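Local coordinates for probable thiosulfate sulfurtransferase (Thermus thermophilus, PDB 2EG4), which probably transfers sulfur from thiosulfate to an acceptor such as cyanide, as a two-domain rhodanese-like enzyme that also binds a zinc ion, at residues V8-R13 / S62-Y67; G25-D30 / L58-P63; D30-K35 / L75-F80. All coordinates share one frame; numbering follows the deposited sequence.

Contact 1. Residues V8-R13 / S62-Y67; sequences VLVDTR and SPVVLY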
loop_
_atom_site.group_PDB
_atom_site.type_symbol
_atom_site.label_atom_id
_atom_site.label_comp_id
_atom_site.label_asym_id
_atom_site.label_seq_id
_atom_site.Cartn_x
_atom_site.Cartn_y
_atom_site.Cartn_z
ATOM N N VAL B 8 -10.499 10.190 -11.860
ATOM C CA VAL B 8 -9.947 11.186 -10.950
ATOM C C VAL B 8 -8.456 10.893 -10.826
ATOM O O VAL B 8 -8.065 9.785 -10.458
ATOM C CB VAL B 8 -10.585 11.087 -9.557
ATOM C CG1 VAL B 8 -10.024 12.180 -8.654
ATOM C CG2 VAL B 8 -12.096 11.200 -9.668
ATOM N N LEU B 9 -7.624 11.881 -11.129
ATOM C CA LEU B 9 -6.186 11.682 -11.064
ATOM C C LEU B 9 -5.580 12.064 -9.718
ATOM O O LEU B 9 -6.009 13.024 -9.073
ATOM C CB LEU B 9 -5.491 12.462 -12.187
ATOM C CG LEU B 9 -5.811 12.022 -13.625
ATOM C CD1 LEU B 9 -7.283 12.252 -13.927
ATOM C CD2 LEU B 9 -4.951 12.808 -14.605
ATOM N N VAL B 10 -4.581 11.291 -9.306
ATOM C CA VAL B 10 -3.877 11.514 -8.051
ATOM C C VAL B 10 -2.377 11.370 -8.290
ATOM O O VAL B 10 -1.885 10.298 -8.677
ATOM C CB VAL B 10 -4.323 10.505 -6.960
ATOM C CG1 VAL B 10 -3.561 10.759 -5.674
ATOM C CG2 VAL B 10 -5.817 10.626 -6.711
ATOM N N ASP B 11 -1.662 12.470 -8.070
ATOM C CA ASP B 11 -0.214 12.538 -8.229
ATOM C C ASP B 11 0.402 12.237 -6.856
ATOM O O ASP B 11 0.194 12.991 -5.900
ATOM C CB ASP B 11 0.170 13.955 -8.673
ATOM C CG ASP B 11 1.605 14.066 -9.137
ATOM O OD1 ASP B 11 2.489 13.357 -8.609
ATOM O OD2 ASP B 11 1.860 14.893 -10.036
ATOM N N THR B 12 1.159 11.149 -6.754
ATOM C CA THR B 12 1.778 10.764 -5.485
ATOM C C THR B 12 3.225 11.214 -5.369
ATOM O O THR B 12 3.959 10.755 -4.500
ATOM C CB THR B 12 1.733 9.237 -5.285
ATOM O OG1 THR B 12 2.504 8.596 -6.314
ATOM C CG2 THR B 12 0.303 8.748 -5.340
ATOM N N ARG B 13 3.646 12.118 -6.243
ATOM C CA ARG B 13 5.018 12.605 -6.189
ATOM C C ARG B 13 5.113 13.718 -5.140
ATOM O O ARG B 13 4.091 14.205 -4.653
ATOM C CB ARG B 13 5.435 13.142 -7.561
ATOM C CG ARG B 13 5.495 12.071 -8.651
ATOM C CD ARG B 13 5.786 12.711 -9.990
ATOM N NE ARG B 13 4.755 13.695 -10.300
ATOM C CZ ARG B 13 4.956 14.803 -11.009
ATOM N NH1 ARG B 13 6.164 15.078 -11.489
ATOM N NH2 ARG B 13 3.950 15.630 -11.230
ATOM N N SER B 62 -14.762 6.501 -7.698
ATOM C CA SER B 62 -14.291 5.540 -8.681
ATOM C C SER B 62 -14.670 6.039 -10.074
ATOM O O SER B 62 -15.757 6.581 -10.274
ATOM C CB SER B 62 -14.926 4.175 -8.426
ATOM O OG SER B 62 -14.662 3.733 -7.108
ATOM N N PRO B 63 -13.780 5.863 -11.058
ATOM C CA PRO B 63 -12.460 5.237 -10.957
ATOM C C PRO B 63 -11.357 6.258 -10.681
ATOM O O PRO B 63 -11.386 7.374 -11.199
ATOM C CB PRO B 63 -12.299 4.588 -12.322
ATOM C CG PRO B 63 -12.895 5.635 -13.217
ATOM C CD PRO B 63 -14.147 6.073 -12.471
ATOM N N VAL B 64 -10.384 5.866 -9.871
ATOM C CA VAL B 64 -9.268 6.745 -9.539
ATOM C C VAL B 64 -7.988 6.216 -10.157
ATOM O O VAL B 64 -7.705 5.026 -10.069
ATOM C CB VAL B 64 -9.030 6.827 -8.015
ATOM C CG1 VAL B 64 -7.806 7.688 -7.736
ATOM C CG2 VAL B 64 -10.255 7.387 -7.316
ATOM N N VAL B 65 -7.218 7.102 -10.777
ATOM C CA VAL B 65 -5.955 6.718 -11.377
ATOM C C VAL B 65 -4.823 7.478 -10.705
ATOM O O VAL B 65 -4.768 8.706 -10.776
ATOM C CB VAL B 65 -5.924 7.028 -12.882
ATOM C CG1 VAL B 65 -4.540 6.720 -13.443
ATOM C CG2 VAL B 65 -6.989 6.203 -13.598
ATOM N N LEU B 66 -3.922 6.739 -10.068
ATOM C CA LEU B 66 -2.785 7.336 -9.379
ATOM C C LEU B 66 -1.519 7.199 -10.218
ATOM O O LEU B 66 -1.267 6.150 -10.820
ATOM C CB LEU B 66 -2.574 6.660 -8.014
ATOM C CG LEU B 66 -3.729 6.688 -7.004
ATOM C CD1 LEU B 66 -4.622 5.451 -7.180
ATOM C CD2 LEU B 66 -3.158 6.697 -5.581
ATOM N N TYR B 67 -0.715 8.255 -10.266
ATOM C CA TYR B 67 0.515 8.189 -11.042
ATOM C C TYR B 67 1.734 8.690 -10.273
ATOM O O TYR B 67 1.609 9.462 -9.317
ATOM C CB TYR B 67 0.351 8.955 -12.361
ATOM C CG TYR B 67 0.241 10.462 -12.237
ATOM C CD1 TYR B 67 1.382 11.268 -12.232
ATOM C CD2 TYR B 67 -1.002 11.079 -12.148
ATOM C CE1 TYR B 67 1.283 12.657 -12.147
ATOM C CE2 TYR B 67 -1.115 12.470 -12.057
ATOM C CZ TYR B 67 0.028 13.249 -12.059
ATOM O OH TYR B 67 -0.096 14.622 -11.972
#

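Contact 2. Residues G25-D30 / L58-P63; sequences GARHLD and LGLRSP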
loop_
_atom_site.group_PDB
_atom_site.type_symbol
_atom_site.label_atom_id
_atom_site.label_comp_id
_atom_site.label_asym_id
_atom_site.label_seq_id
_atom_site.Cartn_x
_atom_site.Cartn_y
_atom_site.Cartn_z
ATOM N N GLY B 25 -5.872 18.882 -13.429
ATOM C CA GLY B 25 -6.900 18.405 -12.521
ATOM C C GLY B 25 -6.469 17.345 -11.523
ATOM O O GLY B 25 -7.286 16.879 -10.730
ATOM N N ALA B 26 -5.195 16.963 -11.545
ATOM C CA ALA B 26 -4.703 15.938 -10.627
ATOM C C ALA B 26 -4.509 16.471 -9.212
ATOM O O ALA B 26 -4.019 17.580 -9.025
ATOM C CB ALA B 26 -3.391 15.358 -11.141
ATOM N N ARG B 27 -4.901 15.681 -8.219
ATOM C CA ARG B 27 -4.739 16.082 -6.821
ATOM C C ARG B 27 -3.410 15.533 -6.317
ATOM O O ARG B 27 -2.888 14.561 -6.859
ATOM C CB ARG B 27 -5.867 15.524 -5.947
ATOM C CG ARG B 27 -7.269 16.021 -6.277
ATOM C CD ARG B 27 -7.936 15.156 -7.330
ATOM N NE ARG B 27 -9.388 15.327 -7.342
ATOM C CZ ARG B 27 -10.052 16.063 -8.228
ATOM N NH1 ARG B 27 -9.397 16.705 -9.185
ATOM N NH2 ARG B 27 -11.374 16.148 -8.161
ATOM N N HIS B 28 -2.855 16.154 -5.283
ATOM C CA HIS B 28 -1.594 15.680 -4.720
ATOM C C HIS B 28 -1.878 14.918 -3.426
ATOM O O HIS B 28 -2.620 15.405 -2.569
ATOM C CB HIS B 28 -0.662 16.865 -4.456
ATOM C CG HIS B 28 0.597 16.499 -3.735
ATOM N ND1 HIS B 28 0.636 16.269 -2.378
ATOM C CD2 HIS B 28 1.863 16.328 -4.182
ATOM C CE1 HIS B 28 1.873 15.973 -2.018
ATOM N NE2 HIS B 28 2.638 16.004 -3.095
ATOM N N LEU B 29 -1.301 13.725 -3.286
ATOM C CA LEU B 29 -1.518 12.912 -2.090
ATOM C C LEU B 29 -0.445 11.846 -1.902
ATOM O O LEU B 29 -0.100 11.120 -2.836
ATOM C CB LEU B 29 -2.897 12.244 -2.147
ATOM C CG LEU B 29 -3.303 11.356 -0.965
ATOM C CD1 LEU B 29 -3.437 12.206 0.314
ATOM C CD2 LEU B 29 -4.628 10.689 -1.262
ATOM N N ASP B 30 0.067 11.757 -0.680
ATOM C CA ASP B 30 1.106 10.798 -0.326
ATOM C C ASP B 30 0.844 10.299 1.095
ATOM O O ASP B 30 1.152 10.985 2.069
ATOM C CB ASP B 30 2.476 11.478 -0.400
ATOM C CG ASP B 30 3.629 10.493 -0.401
ATOM O OD1 ASP B 30 3.628 9.544 0.419
ATOM O OD2 ASP B 30 4.553 10.678 -1.219
ATOM N N LEU B 58 -11.137 15.304 -0.994
ATOM C CA LEU B 58 -10.364 15.389 -2.231
ATOM C C LEU B 58 -11.280 15.194 -3.435
ATOM O O LEU B 58 -10.814 15.099 -4.572
ATOM C CB LEU B 58 -9.259 14.326 -2.257
ATOM C CG LEU B 58 -8.045 14.525 -1.340
ATOM C CD1 LEU B 58 -7.110 13.332 -1.439
ATOM C CD2 LEU B 58 -7.314 15.793 -1.729
ATOM N N GLY B 59 -12.583 15.129 -3.178
ATOM C CA GLY B 59 -13.534 14.935 -4.256
ATOM C C GLY B 59 -13.194 13.687 -5.047
ATOM O O GLY B 59 -13.119 13.719 -6.275
ATOM N N LEU B 60 -12.980 12.583 -4.340
ATOM C CA LEU B 60 -12.635 11.326 -4.990
ATOM C C LEU B 60 -13.851 10.439 -5.204
ATOM O O LEU B 60 -14.827 10.509 -4.456
ATOM C CB LEU B 60 -11.597 10.557 -4.164
ATOM C CG LEU B 60 -10.248 11.223 -3.885
ATOM C CD1 LEU B 60 -9.371 10.245 -3.125
ATOM C CD2 LEU B 60 -9.575 11.641 -5.181
ATOM N N ARG B 61 -13.770 9.607 -6.236
ATOM C CA ARG B 61 -14.825 8.663 -6.594
ATOM C C ARG B 61 -14.261 7.728 -7.659
ATOM O O ARG B 61 -13.382 8.113 -8.431
ATOM C CB ARG B 61 -16.042 9.394 -7.166
ATOM C CG ARG B 61 -15.722 10.203 -8.401
ATOM C CD ARG B 61 -16.970 10.573 -9.177
ATOM N NE ARG B 61 -16.637 11.362 -10.359
ATOM C CZ ARG B 61 -15.789 10.968 -11.304
ATOM N NH1 ARG B 61 -15.184 9.789 -11.211
ATOM N NH2 ARG B 61 -15.540 11.756 -12.344
ATOM N N SER B 62 -14.762 6.501 -7.698
ATOM C CA SER B 62 -14.291 5.540 -8.681
ATOM C C SER B 62 -14.670 6.039 -10.074
ATOM O O SER B 62 -15.757 6.581 -10.274
ATOM C CB SER B 62 -14.926 4.175 -8.426
ATOM O OG SER B 62 -14.662 3.733 -7.108
ATOM N N PRO B 63 -13.780 5.863 -11.058
ATOM C CA PRO B 63 -12.460 5.237 -10.957
ATOM C C PRO B 63 -11.357 6.258 -10.681
ATOM O O PRO B 63 -11.386 7.374 -11.199
ATOM C CB PRO B 63 -12.299 4.588 -12.322
ATOM C CG PRO B 63 -12.895 5.635 -13.217
ATOM C CD PRO B 63 -14.147 6.073 -12.471
#

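Contact 3. Residues D30-K35 / L75-F80; sequences DLSAPK and LCRTAF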
loop_
_atom_site.group_PDB
_atom_site.type_symbol
_atom_site.label_atom_id
_atom_site.label_comp_id
_atom_site.label_asym_id
_atom_site.label_seq_id
_atom_site.Cartn_x
_atom_site.Cartn_y
_atom_site.Cartn_z
ATOM N N ASP B 30 0.067 11.757 -0.680
ATOM C CA ASP B 30 1.106 10.798 -0.326
ATOM C C ASP B 30 0.844 10.299 1.095
ATOM O O ASP B 30 1.152 10.985 2.069
ATOM C CB ASP B 30 2.476 11.478 -0.400
ATOM C CG ASP B 30 3.629 10.493 -0.401
ATOM O OD1 ASP B 30 3.628 9.544 0.419
ATOM O OD2 ASP B 30 4.553 10.678 -1.219
ATOM N N LEU B 31 0.271 9.110 1.214
ATOM C CA LEU B 31 -0.035 8.543 2.520
ATOM C C LEU B 31 1.110 7.699 3.066
ATOM O O LEU B 31 0.922 6.564 3.511
ATOM C CB LEU B 31 -1.314 7.718 2.426
ATOM C CG LEU B 31 -2.510 8.575 2.009
ATOM C CD1 LEU B 31 -3.723 7.707 1.742
ATOM C CD2 LEU B 31 -2.809 9.589 3.118
ATOM N N SER B 32 2.301 8.285 3.060
ATOM C CA SER B 32 3.501 7.604 3.529
ATOM C C SER B 32 3.573 7.166 4.997
ATOM O O SER B 32 3.342 6.004 5.333
ATOM C CB SER B 32 4.723 8.470 3.211
ATOM O OG SER B 32 5.925 7.828 3.610
ATOM N N ALA B 33 3.907 8.117 5.861
ATOM C CA ALA B 33 4.095 7.885 7.291
ATOM C C ALA B 33 3.037 7.170 8.139
ATOM O O ALA B 33 3.376 6.265 8.900
ATOM C CB ALA B 33 4.459 9.210 7.960
ATOM N N PRO B 34 1.754 7.558 8.026
ATOM C CA PRO B 34 0.689 6.930 8.820
ATOM C C PRO B 34 0.921 5.502 9.320
ATOM O O PRO B 34 0.783 4.547 8.560
ATOM C CB PRO B 34 -0.521 7.033 7.899
ATOM C CG PRO B 34 -0.307 8.358 7.260
ATOM C CD PRO B 34 1.173 8.331 6.911
ATOM N N LYS B 35 1.282 5.372 10.599
ATOM C CA LYS B 35 1.502 4.067 11.230
ATOM C C LYS B 35 0.219 3.681 11.950
ATOM O O LYS B 35 -0.240 4.395 12.843
ATOM C CB LYS B 35 2.633 4.121 12.258
ATOM C CG LYS B 35 4.032 3.951 11.696
ATOM C CD LYS B 35 5.039 3.850 12.835
ATOM C CE LYS B 35 6.455 3.684 12.321
ATOM N NZ LYS B 35 6.868 4.842 11.482
ATOM N N LEU B 75 3.525 5.596 -4.173
ATOM C CA LEU B 75 2.415 5.411 -5.101
ATOM C C LEU B 75 1.528 4.252 -4.664
ATOM O O LEU B 75 0.301 4.379 -4.634
ATOM C CB LEU B 75 2.926 5.118 -6.517
ATOM C CG LEU B 75 1.839 4.614 -7.485
ATOM C CD1 LEU B 75 0.810 5.693 -7.756
ATOM C CD2 LEU B 75 2.485 4.169 -8.786
ATOM N N CYS B 76 2.159 3.127 -4.337
ATOM C CA CYS B 76 1.423 1.927 -3.933
ATOM C C CYS B 76 0.794 1.994 -2.537
ATOM O O CYS B 76 -0.347 1.593 -2.355
ATOM C CB CYS B 76 2.329 0.692 -4.029
ATOM S SG CYS B 76 2.868 0.259 -5.714
ATOM N N ARG B 77 1.508 2.488 -1.534
ATOM C CA ARG B 77 0.848 2.520 -0.231
ATOM C C ARG B 77 -0.337 3.482 -0.319
ATOM O O ARG B 77 -1.381 3.249 0.290
ATOM C CB ARG B 77 1.813 2.931 0.880
ATOM C CG ARG B 77 2.458 4.243 0.646
ATOM C CD ARG B 77 3.207 4.699 1.879
ATOM N NE ARG B 77 3.953 5.902 1.562
ATOM C CZ ARG B 77 5.240 5.938 1.238
ATOM N NH1 ARG B 77 5.968 4.822 1.190
ATOM N NH2 ARG B 77 5.790 7.106 0.938
ATOM N N THR B 78 -0.202 4.530 -1.123
ATOM C CA THR B 78 -1.286 5.495 -1.289
ATOM C C THR B 78 -2.468 4.869 -2.042
ATOM O O THR B 78 -3.629 5.015 -1.649
ATOM C CB THR B 78 -0.805 6.755 -2.036
ATOM O OG1 THR B 78 0.259 7.371 -1.294
ATOM C CG2 THR B 78 -1.950 7.744 -2.204
ATOM N N ALA B 79 -2.176 4.159 -3.125
ATOM C CA ALA B 79 -3.238 3.506 -3.869
ATOM C C ALA B 79 -3.884 2.447 -2.973
ATOM O O ALA B 79 -5.097 2.193 -3.063
ATOM C CB ALA B 79 -2.665 2.851 -5.145
ATOM N N PHE B 80 -3.078 1.823 -2.119
ATOM C CA PHE B 80 -3.581 0.799 -1.222
ATOM C C PHE B 80 -4.662 1.345 -0.283
ATOM O O PHE B 80 -5.674 0.694 -0.056
ATOM C CB PHE B 80 -2.465 0.194 -0.378
ATOM C CG PHE B 80 -2.928 -0.929 0.490
ATOM C CD1 PHE B 80 -3.120 -2.198 -0.037
ATOM C CD2 PHE B 80 -3.247 -0.708 1.832
ATOM C CE1 PHE B 80 -3.623 -3.220 0.751
ATOM C CE2 PHE B 80 -3.752 -1.729 2.625
ATOM C CZ PHE B 80 -3.943 -2.988 2.086
#

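Contact 1. Residues V8-R13 / S62-Y67
Val8, Leu9, Val10 and Asp11 pair in register with Val64, Val65, Leu66 and Tyr67 as the two central parallel strands of the first rhodanese-like domain, whose strand order is 2-1-3-4. The strand directions differ by only 23°, and the axes approach to 4.7 Å. Backbone bonds supply the frame. Val8 N gives to Pro63 O, Val8 O accepts from Val65 N, Val10 N gives to Val65 O, and Val10 O accepts from Tyr67 N at 2.8 Å. The ladder runs one residue past the strand, because Thr12 N meets Tyr67 O at 3.1 Å in a nearly straight bond (177°).

Apolar contacts lie on the sheet face carrying Val8, Val10, Val64 and Leu66. Val10 CG2 touches Val64 CG1 at 3.7 Å, while Val10 CB and Leu66 CG lie side by side at 3.9 Å. Helix 73-84 covers Leu66 here through Leu75, Thr78 and Ala79.

The polar group lies on the face shared by Leu9, Val65, Asp11 and Tyr67, at its Asp11-Tyr67 end. Asp11 OD1 accepts from Arg13 N, forming an Asx turn, and from Arg13 NE at 2.8 Å. Arg13 NH2 bridges to Asp11 OD2, so a side-on, two-nitrogen grip fixes the carboxylate's rotation. Tyr67 OH gives Asp11 OD2 only a weak bond and has a stronger partner in Leu23 N. With Tyr67 CG lodged between its own backbone N and carbonyl carbon (chi1 69°), the ring swings across to the neighbouring strand, where Asp11 CA makes a CH-pi contact over its face, 4.0 Å from the centroid.

Contact 2. Residues G25-D30 / L58-P63
Arg27 NE donates to the backbone carbonyl of Leu58, the NE to O distance being 3.1 Å, and so joins edge strand 27-28 of the rhodanese-like sheet to the Schellman motif that ends helix 41-57. The nitrogen approaches almost in line with the carbonyl (C=O...N 170°), although the oxygen stands 26° out of the guanidinium plane. Gly59, with positive phi, is the C-prime residue of the motif; the Leu58 oxygen, at this helix end, accepts from the side chain. A bend at chi2 (88°) folds the Arg27 chain, and NH1 reaches back to the preceding loop for a weak bond to Gly25 O. The guanidinium is thus held by NE and, more weakly, by NH1, while NH2 lies 3.5 Å from Gly59 O without a bond being assigned. With an alanine here, the Leu58 carbonyl would probably be left without its side-chain donor, and a gap would be likely to open between the strand and the helix end. Two residues along, Leu29 also turns toward the helix end and packs against helix 73-84 through Thr78 and Leu82. Its methyl CD2 meets Leu58 CD1 at 3.6 Å, the two leucine side chains crossing at a slant.

Contact 3. Residues D30-K35 / L75-F80
Asp30 and Arg77 come together in a long, less certain salt bridge where the loop after strand 27-28 meets helix 73-84, one of the helices flanking the parallel sheet of the first rhodanese-like domain. Asp30 OD1 lies 3.3 Å from Arg77 NH2, near the guanidinium plane; carboxylate and guanidinium planes are turned 34° from each other. The exact place of NH2 is less sure, because Arg77 is modelled too close to Ser32. Asp30 also touches Arg74, one helical turn earlier.

Leu31 follows as the centre of an inverse gamma turn, closed by a weak bond from Ser32 N to Asp30 O. The turn presents the amide of Leu31 to the helix, and its N gives a bond of 3.1 Å to Thr78 OG1, with 161° at the hydrogen. The hydroxyl is in place for this because chi1 of Thr78 (-60°) sets OG1 beside its own backbone N, where it also bonds to Arg74 O, the carbonyl one turn back. One side-chain oxygen thus links the loop amide to the helix backbone. The Leu31 side chain itself leans on Phe81 and Leu82 of the same helix, while its carbonyl O lies 3.4 Å from Arg77 CD.

As modelled, Ser32 OG lies over one face of the Arg77 guanidinium, but the two residues come too close for this to be trusted, and no bond can be claimed. The side chains of Ser32 and His192, a zinc ligand, lie about 10 Å apart, and the second domain comes close here: extended from CG to NE, Arg77 carries its guanidinium past the loop, where NH1 bonds to Ala195 O.

Overall arrangement
The three contacts run from the interior of the first rhodanese-like domain to its surface. Contact 1 is buried and rests on a regular backbone ladder, with one sheet face wholly apolar across the pair and the Asp11-Arg13-Tyr67 cluster at one end of the other. Contact 2, partly buried, adds the edge strand, held to strand 8-11 by Asp11 N to Arg27 O among other bonds; its range overlaps contact 1 at Ser62 and Pro63, and one side-chain bond and a leucine pair replace the ladder. Contact 3, overlapping contact 2 at Asp30, lies at the surface facing the second domain and relies on side chains of helix 73-84, which also packs against Leu66 of contact 1.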